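Local coordinates for protein farnesyl diphosphate synthase (Rhodobacter capsulatus, PDB 3M0G) that probably joins farnesyl diphosphate to isopentenyl diphosphate, with magnesium as cofactor, to make geranylgeranyl diphosphate for carotenoid and chlorophyll biosynthesis, at residues K42-I50 against A63-H74; P165-Q175 against K240-G248. All coordinates share one frame; numbering follows the deposited sequence.

Interaction 1 of 2, residues K42-I50 against A63-H74; sequences KRLRAFLAI and AMPAALAVEALH
E71 pushes its carboxylate against the first turn of helix 44-50, and each oxygen has its own partners. OE1 accepts from R43 NH1 at 3.1 Å, a nearly straight bond that is part of a salt bridge. It lies in the guanidinium plane, but NH1 meets the carboxylate from its anti side, out of plane, the two planes 89° apart. OE2 takes A46 N on its anti lone pair at 3.2 Å. E71 CG, set beside the backbone N (chi1 -73°), lies 3.4 Å from A46 CB, and chi2 turns the carboxylate to the helix start. Of two waters, one donates to OE1 and weakly accepts from R43 N, the other donates to OE2 and accepts from R45 N and NH1. The start of the helix would probably help stabilise the negative charge. With an alanine for E71, A46 N and both waters would probably lose their acceptor and R43 one carboxylate partner, leaving its salt bridge to E15. R45, extended from CG to NE, lays its guanidinium flat on the H74 imidazole, centres 3.8 Å apart and planes at 12°, with NH1 over the ring centre; the water on OE2 sits at the guanidinium's edge. Farther along, small residues let the helices close up: A46 CB meets A67 CB at 4.0 Å, and I50 CD1 reaches the same methyl at 3.8 Å. K42 and R45 are the lysine and last arginine of the GGKxxR motif, which in relatives bind the diphosphate of isopentenyl diphosphate; R45 probably does so here. The two helices run roughly antiparallel, axes 8.1 Å apart, with helix 3-23 against R43, I50 and E71 and helices 199-219 and 275-285 against L44 and L48.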
loop_
_atom_site.group_PDB
_atom_site.type_symbol
_atom_site.label_atom_id
_atom_site.label_comp_id
_atom_site.label_asym_id
_atom_site.label_seq_id
_atom_site.Cartn_x
_atom_site.Cartn_y
_atom_site.Cartn_z
ATOM N N LYS B 42 -7.041 -20.314 -5.063
ATOM C CA LYS B 42 -6.321 -21.535 -4.710
ATOM C C LYS B 42 -5.382 -21.323 -3.516
ATOM O O LYS B 42 -4.956 -22.289 -2.870
ATOM C CB LYS B 42 -5.578 -22.106 -5.929
ATOM C CG LYS B 42 -4.259 -21.418 -6.233
ATOM C CD LYS B 42 -3.751 -21.644 -7.654
ATOM C CE LYS B 42 -2.348 -21.054 -7.764
ATOM N NZ LYS B 42 -2.123 -20.272 -8.999
ATOM N N ARG B 43 -5.079 -20.057 -3.222
ATOM C CA ARG B 43 -4.311 -19.663 -2.033
ATOM C C ARG B 43 -2.835 -20.106 -2.089
ATOM O O ARG B 43 -2.258 -20.424 -1.047
ATOM C CB ARG B 43 -4.989 -20.177 -0.727
ATOM C CG ARG B 43 -6.463 -19.776 -0.507
ATOM C CD ARG B 43 -6.718 -18.241 -0.560
ATOM N NE ARG B 43 -7.971 -17.837 0.100
ATOM C CZ ARG B 43 -8.425 -16.580 0.188
ATOM N NH1 ARG B 43 -7.738 -15.561 -0.328
ATOM N NH2 ARG B 43 -9.575 -16.327 0.809
ATOM N N LEU B 44 -2.233 -20.135 -3.287
ATOM C CA LEU B 44 -0.812 -20.559 -3.446
ATOM C C LEU B 44 0.140 -19.799 -2.518
ATOM O O LEU B 44 0.969 -20.389 -1.844
ATOM C CB LEU B 44 -0.322 -20.427 -4.904
ATOM C CG LEU B 44 1.171 -20.694 -5.228
ATOM C CD1 LEU B 44 1.617 -22.077 -4.798
ATOM C CD2 LEU B 44 1.486 -20.458 -6.707
ATOM N N ARG B 45 -0.002 -18.483 -2.486
ATOM C CA ARG B 45 0.920 -17.623 -1.762
ATOM C C ARG B 45 0.789 -17.821 -0.253
ATOM O O ARG B 45 1.786 -18.027 0.448
ATOM C CB ARG B 45 0.712 -16.182 -2.204
ATOM C CG ARG B 45 1.091 -16.016 -3.674
ATOM C CD ARG B 45 0.539 -14.724 -4.284
ATOM N NE ARG B 45 0.767 -14.687 -5.728
ATOM C CZ ARG B 45 0.010 -15.321 -6.632
ATOM N NH1 ARG B 45 -1.026 -16.062 -6.258
ATOM N NH2 ARG B 45 0.302 -15.228 -7.920
ATOM N N ALA B 46 -0.455 -17.805 0.223
ATOM C CA ALA B 46 -0.766 -18.082 1.615
ATOM C C ALA B 46 -0.203 -19.456 1.993
ATOM O O ALA B 46 0.308 -19.650 3.096
ATOM C CB ALA B 46 -2.250 -18.043 1.822
ATOM N N PHE B 47 -0.252 -20.391 1.042
ATOM C CA PHE B 47 0.250 -21.732 1.273
ATOM C C PHE B 47 1.771 -21.710 1.442
ATOM O O PHE B 47 2.296 -22.270 2.383
ATOM C CB PHE B 47 -0.200 -22.664 0.141
ATOM C CG PHE B 47 0.273 -24.072 0.283
ATOM C CD1 PHE B 47 -0.460 -24.998 1.022
ATOM C CD2 PHE B 47 1.440 -24.485 -0.349
ATOM C CE1 PHE B 47 -0.028 -26.317 1.144
ATOM C CE2 PHE B 47 1.880 -25.808 -0.237
ATOM C CZ PHE B 47 1.147 -26.720 0.509
ATOM N N LEU B 48 2.468 -21.011 0.558
ATOM C CA LEU B 48 3.925 -20.859 0.619
ATOM C C LEU B 48 4.458 -20.169 1.882
ATOM O O LEU B 48 5.554 -20.508 2.370
ATOM C CB LEU B 48 4.424 -20.090 -0.610
ATOM C CG LEU B 48 4.423 -20.798 -1.970
ATOM C CD1 LEU B 48 4.854 -19.772 -3.015
ATOM C CD2 LEU B 48 5.379 -21.951 -1.976
ATOM N N ALA B 49 3.677 -19.238 2.414
ATOM C CA ALA B 49 4.029 -18.532 3.634
ATOM C C ALA B 49 3.930 -19.500 4.791
ATOM O O ALA B 49 4.869 -19.648 5.581
ATOM C CB ALA B 49 3.082 -17.346 3.859
ATOM N N ILE B 50 2.785 -20.171 4.876
ATOM C CA ILE B 50 2.537 -21.126 5.968
ATOM C C ILE B 50 3.480 -22.328 5.929
ATOM O O ILE B 50 3.865 -22.893 6.988
ATOM C CB ILE B 50 1.060 -21.604 5.957
ATOM C CG1 ILE B 50 0.141 -20.456 6.404
ATOM C CG2 ILE B 50 0.874 -22.832 6.876
ATOM C CD1 ILE B 50 -1.345 -20.595 6.006
ATOM N N ALA B 63 1.963 -18.000 11.850
ATOM C CA ALA B 63 2.222 -17.568 10.447
ATOM C C ALA B 63 1.044 -16.896 9.747
ATOM O O ALA B 63 1.225 -16.235 8.714
ATOM C CB ALA B 63 2.685 -18.760 9.607
HETATM N N MSE B 64 -0.159 -17.065 10.291
HETATM C CA MSE B 64 -1.386 -16.667 9.577
HETATM C C MSE B 64 -1.460 -15.191 9.118
HETATM O O MSE B 64 -1.849 -14.925 7.958
HETATM C CB MSE B 64 -2.635 -17.042 10.371
HETATM C CG MSE B 64 -3.923 -16.644 9.681
HETATM SE SE MSE B 64 -4.161 -17.656 8.036
HETATM C CE MSE B 64 -4.374 -19.391 8.833
ATOM N N PRO B 65 -1.105 -14.230 10.008
ATOM C CA PRO B 65 -1.152 -12.838 9.551
ATOM C C PRO B 65 -0.276 -12.585 8.321
ATOM O O PRO B 65 -0.616 -11.740 7.510
ATOM C CB PRO B 65 -0.632 -12.045 10.754
ATOM C CG PRO B 65 -0.902 -12.949 11.933
ATOM C CD PRO B 65 -0.687 -14.326 11.420
ATOM N N ALA B 66 0.829 -13.314 8.189
ATOM C CA ALA B 66 1.682 -13.179 7.010
ATOM C C ALA B 66 1.006 -13.761 5.765
ATOM O O ALA B 66 1.084 -13.180 4.676
ATOM C CB ALA B 66 3.043 -13.818 7.243
ATOM N N ALA B 67 0.338 -14.895 5.949
ATOM C CA ALA B 67 -0.432 -15.546 4.892
ATOM C C ALA B 67 -1.564 -14.645 4.453
ATOM O O ALA B 67 -1.834 -14.511 3.262
ATOM C CB ALA B 67 -0.988 -16.867 5.383
ATOM N N LEU B 68 -2.226 -14.033 5.432
ATOM C CA LEU B 68 -3.302 -13.095 5.162
ATOM C C LEU B 68 -2.804 -11.876 4.395
ATOM O O LEU B 68 -3.426 -11.437 3.417
ATOM C CB LEU B 68 -3.997 -12.696 6.464
ATOM C CG LEU B 68 -4.941 -13.762 7.027
ATOM C CD1 LEU B 68 -5.695 -13.255 8.264
ATOM C CD2 LEU B 68 -5.914 -14.241 5.948
ATOM N N ALA B 69 -1.664 -11.339 4.820
ATOM C CA ALA B 69 -1.104 -10.149 4.172
ATOM C C ALA B 69 -0.824 -10.379 2.693
ATOM O O ALA B 69 -1.142 -9.501 1.862
ATOM C CB ALA B 69 0.168 -9.678 4.890
ATOM N N VAL B 70 -0.206 -11.517 2.358
ATOM C CA VAL B 70 0.119 -11.808 0.962
ATOM C C VAL B 70 -1.117 -12.069 0.117
ATOM O O VAL B 70 -1.150 -11.680 -1.043
ATOM C CB VAL B 70 1.260 -12.902 0.756
ATOM C CG1 VAL B 70 0.795 -14.322 1.057
ATOM C CG2 VAL B 70 1.851 -12.829 -0.638
ATOM N N GLU B 71 -2.131 -12.709 0.701
ATOM C CA GLU B 71 -3.401 -12.892 -0.007
ATOM C C GLU B 71 -4.132 -11.562 -0.202
ATOM O O GLU B 71 -4.712 -11.298 -1.265
ATOM C CB GLU B 71 -4.279 -13.900 0.720
ATOM C CG GLU B 71 -3.805 -15.328 0.585
ATOM C CD GLU B 71 -3.862 -15.833 -0.860
ATOM O OE1 GLU B 71 -4.891 -15.617 -1.533
ATOM O OE2 GLU B 71 -2.870 -16.450 -1.309
ATOM N N ALA B 72 -4.090 -10.717 0.827
ATOM C CA ALA B 72 -4.608 -9.353 0.715
ATOM C C ALA B 72 -3.922 -8.567 -0.398
ATOM O O ALA B 72 -4.585 -7.899 -1.188
ATOM C CB ALA B 72 -4.476 -8.616 2.044
ATOM N N LEU B 73 -2.588 -8.633 -0.446
ATOM C CA LEU B 73 -1.823 -7.896 -1.437
ATOM C C LEU B 73 -2.172 -8.451 -2.836
ATOM O O LEU B 73 -2.366 -7.685 -3.785
ATOM C CB LEU B 73 -0.301 -7.969 -1.125
ATOM C CG LEU B 73 0.724 -6.931 -1.652
ATOM C CD1 LEU B 73 0.716 -6.850 -3.162
ATOM C CD2 LEU B 73 0.528 -5.513 -1.045
ATOM N N HIS B 74 -2.266 -9.770 -2.953
ATOM C CA HIS B 74 -2.599 -10.390 -4.247
ATOM C C HIS B 74 -3.982 -9.949 -4.698
ATOM O O HIS B 74 -4.188 -9.602 -5.882
ATOM C CB HIS B 74 -2.530 -11.911 -4.155
ATOM C CG HIS B 74 -2.808 -12.604 -5.451
ATOM N ND1 HIS B 74 -3.802 -13.550 -5.594
ATOM C CD2 HIS B 74 -2.218 -12.496 -6.660
ATOM C CE1 HIS B 74 -3.809 -13.992 -6.838
ATOM N NE2 HIS B 74 -2.866 -13.360 -7.510
HETATM O O HOH W 1 -5.613 -16.947 -3.686
HETATM O O HOH W 2 -2.291 -16.761 -3.817
#

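Interaction 2 of 2, residues P165-Q175 against K240-G248; sequences PLTLDEIIRLQ and KATFVSLLG
The phenyl ring of F243 receives the CD1 methyl of I171 on one face, almost exactly over its centre: a CH-pi contact of 3.5 Å from I171 CD1 to the ring centroid, 8° off the normal. Near the ring plane, its rim is met by Q175 CG, 3.7 Å from F243 CE2, and by I172 CG1 beside CE1. L168 CD1 also comes to 4.2 Å from F243 CE1. I171 can reach the ring because its CG1 stands between the backbone N and the carbonyl carbon (chi1 74°), while its CG2 faces A241. L246 completes the apolar patch, its CD1 resting 3.7 Å from L168 CA. Both segments here are helix starts, each set by a capping box. In the first, E170 N donates to T167 OG1 and T167 N to E170 OE2; in the second, S245 N donates to T242 OG1 at 3.0 Å and T242 N to S245 OG at 2.8 Å. The two helices run roughly antiparallel, 11.0 Å apart at the axes, as part of the all-helical prenyl synthase fold. Ahead of the helices the two segments approach as loops: the A241 methyl packs 3.4 Å from L166 O and also touches the P165 ring, and one water accepts from both L166 N and A241 N. F243 N donates to D217, part of the DDILD sequence near the end of helix 199-219, and F243 also packs on L210 and I214 of that helix. K240 NZ forms salt bridges with D156 and E160.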
loop_
_atom_site.group_PDB
_atom_site.type_symbol
_atom_site.label_atom_id
_atom_site.label_comp_id
_atom_site.label_asym_id
_atom_site.label_seq_id
_atom_site.Cartn_x
_atom_site.Cartn_y
_atom_site.Cartn_z
ATOM N N PRO B 165 7.282 -7.474 -30.768
ATOM C CA PRO B 165 7.098 -8.389 -29.617
ATOM C C PRO B 165 8.286 -8.343 -28.646
ATOM O O PRO B 165 9.394 -7.996 -29.064
ATOM C CB PRO B 165 6.999 -9.770 -30.270
ATOM C CG PRO B 165 6.674 -9.509 -31.713
ATOM C CD PRO B 165 7.289 -8.192 -32.056
ATOM N N LEU B 166 8.061 -8.702 -27.371
ATOM C CA LEU B 166 9.141 -8.679 -26.383
ATOM C C LEU B 166 10.123 -9.828 -26.595
ATOM O O LEU B 166 9.749 -10.906 -27.057
ATOM C CB LEU B 166 8.626 -8.705 -24.927
ATOM C CG LEU B 166 7.700 -7.616 -24.377
ATOM C CD1 LEU B 166 7.627 -7.715 -22.854
ATOM C CD2 LEU B 166 8.069 -6.183 -24.814
ATOM N N THR B 167 11.379 -9.574 -26.235
ATOM C CA THR B 167 12.409 -10.592 -26.265
ATOM C C THR B 167 12.320 -11.449 -25.016
ATOM O O THR B 167 11.644 -11.089 -24.016
ATOM C CB THR B 167 13.823 -9.998 -26.306
ATOM O OG1 THR B 167 14.088 -9.292 -25.081
ATOM C CG2 THR B 167 13.981 -9.056 -27.498
ATOM N N LEU B 168 13.042 -12.560 -25.054
ATOM C CA LEU B 168 13.063 -13.457 -23.913
ATOM C C LEU B 168 13.495 -12.696 -22.661
ATOM O O LEU B 168 12.848 -12.788 -21.619
ATOM C CB LEU B 168 13.978 -14.659 -24.167
ATOM C CG LEU B 168 14.077 -15.651 -23.004
ATOM C CD1 LEU B 168 12.731 -16.242 -22.651
ATOM C CD2 LEU B 168 15.097 -16.755 -23.315
ATOM N N ASP B 169 14.578 -11.933 -22.788
ATOM C CA ASP B 169 15.116 -11.171 -21.676
ATOM C C ASP B 169 14.086 -10.187 -21.103
ATOM O O ASP B 169 13.955 -10.066 -19.882
ATOM C CB ASP B 169 16.427 -10.495 -22.074
ATOM C CG ASP B 169 17.567 -11.489 -22.252
ATOM O OD1 ASP B 169 17.429 -12.647 -21.797
ATOM O OD2 ASP B 169 18.600 -11.121 -22.856
ATOM N N GLU B 170 13.344 -9.517 -21.991
ATOM C CA GLU B 170 12.233 -8.653 -21.575
ATOM C C GLU B 170 11.078 -9.363 -20.856
ATOM O O GLU B 170 10.656 -8.909 -19.778
ATOM C CB GLU B 170 11.749 -7.758 -22.735
ATOM C CG GLU B 170 12.811 -6.724 -23.124
ATOM C CD GLU B 170 12.676 -6.175 -24.540
ATOM O OE1 GLU B 170 13.270 -5.110 -24.794
ATOM O OE2 GLU B 170 12.012 -6.795 -25.402
ATOM N N ILE B 171 10.564 -10.462 -21.414
ATOM C CA ILE B 171 9.469 -11.177 -20.740
ATOM C C ILE B 171 9.881 -11.834 -19.415
ATOM O O ILE B 171 9.030 -12.020 -18.535
ATOM C CB ILE B 171 8.619 -12.160 -21.648
ATOM C CG1 ILE B 171 9.374 -13.445 -21.990
ATOM C CG2 ILE B 171 8.070 -11.455 -22.884
ATOM C CD1 ILE B 171 8.435 -14.588 -22.459
ATOM N N ILE B 172 11.171 -12.160 -19.266
ATOM C CA ILE B 172 11.737 -12.662 -17.996
ATOM C C ILE B 172 11.730 -11.544 -16.930
ATOM O O ILE B 172 11.324 -11.759 -15.793
ATOM C CB ILE B 172 13.205 -13.235 -18.173
ATOM C CG1 ILE B 172 13.198 -14.602 -18.857
ATOM C CG2 ILE B 172 13.911 -13.390 -16.839
ATOM C CD1 ILE B 172 14.556 -14.999 -19.445
ATOM N N ARG B 173 12.169 -10.354 -17.318
ATOM C CA ARG B 173 12.135 -9.180 -16.434
ATOM C C ARG B 173 10.699 -8.821 -16.019
ATOM O O ARG B 173 10.443 -8.469 -14.872
ATOM C CB ARG B 173 12.786 -7.981 -17.139
ATOM C CG ARG B 173 12.927 -6.725 -16.268
ATOM C CD ARG B 173 13.595 -5.576 -17.014
ATOM N NE ARG B 173 12.773 -5.033 -18.105
ATOM C CZ ARG B 173 13.112 -4.000 -18.877
ATOM N NH1 ARG B 173 12.295 -3.593 -19.844
ATOM N NH2 ARG B 173 14.271 -3.362 -18.711
ATOM N N LEU B 174 9.777 -8.906 -16.964
ATOM C CA LEU B 174 8.358 -8.616 -16.722
ATOM C C LEU B 174 7.795 -9.573 -15.689
ATOM O O LEU B 174 7.111 -9.175 -14.748
ATOM C CB LEU B 174 7.597 -8.793 -18.027
ATOM C CG LEU B 174 6.134 -8.406 -18.172
ATOM C CD1 LEU B 174 6.000 -7.610 -19.471
ATOM C CD2 LEU B 174 5.266 -9.638 -18.193
ATOM N N GLN B 175 8.095 -10.850 -15.895
ATOM C CA GLN B 175 7.579 -11.927 -15.061
ATOM C C GLN B 175 8.164 -11.998 -13.663
ATOM O O GLN B 175 7.442 -12.310 -12.699
ATOM C CB GLN B 175 7.663 -13.257 -15.793
ATOM C CG GLN B 175 6.621 -13.352 -16.921
ATOM C CD GLN B 175 5.200 -12.980 -16.473
ATOM O OE1 GLN B 175 4.872 -13.030 -15.284
ATOM N NE2 GLN B 175 4.349 -12.645 -17.433
ATOM N N LYS B 240 1.730 -10.930 -29.479
ATOM C CA LYS B 240 2.339 -10.735 -28.156
ATOM C C LYS B 240 3.092 -11.978 -27.690
ATOM O O LYS B 240 2.523 -13.071 -27.596
ATOM C CB LYS B 240 1.281 -10.353 -27.120
ATOM C CG LYS B 240 1.858 -9.998 -25.761
ATOM C CD LYS B 240 0.872 -10.267 -24.646
ATOM C CE LYS B 240 1.561 -10.196 -23.287
ATOM N NZ LYS B 240 2.071 -8.817 -22.989
ATOM N N ALA B 241 4.370 -11.789 -27.377
ATOM C CA ALA B 241 5.251 -12.880 -26.981
ATOM C C ALA B 241 4.894 -13.516 -25.632
ATOM O O ALA B 241 4.613 -12.828 -24.638
ATOM C CB ALA B 241 6.702 -12.410 -26.988
ATOM N N THR B 242 4.901 -14.844 -25.624
ATOM C CA THR B 242 4.687 -15.636 -24.417
ATOM C C THR B 242 5.833 -16.619 -24.324
ATOM O O THR B 242 6.667 -16.671 -25.221
ATOM C CB THR B 242 3.385 -16.442 -24.512
ATOM O OG1 THR B 242 3.520 -17.432 -25.534
ATOM C CG2 THR B 242 2.197 -15.542 -24.825
ATOM N N PHE B 243 5.868 -17.429 -23.268
ATOM C CA PHE B 243 6.875 -18.482 -23.191
ATOM C C PHE B 243 6.665 -19.585 -24.247
ATOM O O PHE B 243 7.630 -20.216 -24.695
ATOM C CB PHE B 243 7.018 -19.005 -21.750
ATOM C CG PHE B 243 7.612 -17.976 -20.814
ATOM C CD1 PHE B 243 8.988 -17.784 -20.760
ATOM C CD2 PHE B 243 6.795 -17.158 -20.040
ATOM C CE1 PHE B 243 9.552 -16.819 -19.938
ATOM C CE2 PHE B 243 7.343 -16.184 -19.207
ATOM C CZ PHE B 243 8.729 -16.015 -19.152
ATOM N N VAL B 244 5.421 -19.778 -24.680
ATOM C CA VAL B 244 5.144 -20.714 -25.771
ATOM C C VAL B 244 5.605 -20.152 -27.126
ATOM O O VAL B 244 6.258 -20.851 -27.911
ATOM C CB VAL B 244 3.643 -21.116 -25.846
ATOM C CG1 VAL B 244 3.410 -22.117 -26.974
ATOM C CG2 VAL B 244 3.176 -21.706 -24.532
ATOM N N SER B 245 5.266 -18.902 -27.413
ATOM C CA SER B 245 5.728 -18.296 -28.656
ATOM C C SER B 245 7.271 -18.187 -28.686
ATOM O O SER B 245 7.896 -18.469 -29.709
ATOM C CB SER B 245 5.057 -16.939 -28.914
ATOM O OG SER B 245 5.579 -15.938 -28.070
ATOM N N LEU B 246 7.888 -17.831 -27.551
ATOM C CA LEU B 246 9.354 -17.741 -27.513
ATOM C C LEU B 246 10.090 -19.078 -27.474
ATOM O O LEU B 246 11.075 -19.260 -28.184
ATOM C CB LEU B 246 9.833 -16.816 -26.395
ATOM C CG LEU B 246 9.554 -15.322 -26.559
ATOM C CD1 LEU B 246 9.822 -14.593 -25.255
ATOM C CD2 LEU B 246 10.374 -14.721 -27.679
ATOM N N LEU B 247 9.622 -20.014 -26.659
ATOM C CA LEU B 247 10.354 -21.269 -26.455
ATOM C C LEU B 247 9.838 -22.451 -27.267
ATOM O O LEU B 247 10.546 -23.436 -27.449
ATOM C CB LEU B 247 10.421 -21.629 -24.968
ATOM C CG LEU B 247 11.097 -20.627 -24.015
ATOM C CD1 LEU B 247 10.839 -20.989 -22.550
ATOM C CD2 LEU B 247 12.604 -20.530 -24.274
ATOM N N GLY B 248 8.621 -22.345 -27.778
ATOM C CA GLY B 248 7.957 -23.481 -28.422
ATOM C C GLY B 248 7.137 -24.145 -27.334
ATOM O O GLY B 248 7.395 -23.932 -26.159
HETATM O O HOH W 3 5.067 -9.243 -26.742
#

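Interaction 1 is complete in sequence before interaction 2 begins; their centres lie 28 Å apart and their nearest atoms about 9 Å. Helix 199-219 bears on both, F212 meeting interaction 1 while L210, I214 and D217 meet interaction 2. Interaction 1 is buried, 8 Å from the centre of the chain; interaction 2 is partly buried, 20 Å out. The aspartate-rich HDDMPCMD sequence begins in the last turn of helix 60-81 and runs beyond it, and DDILD spans the C-terminal end of helix 199-219. In relatives such motifs bind magnesium and the allylic diphosphate. Helix 60-81 thus leads into one, the bond from F243 N to D217 ties interaction 2 to the other, and both contacts probably lie beside the active site.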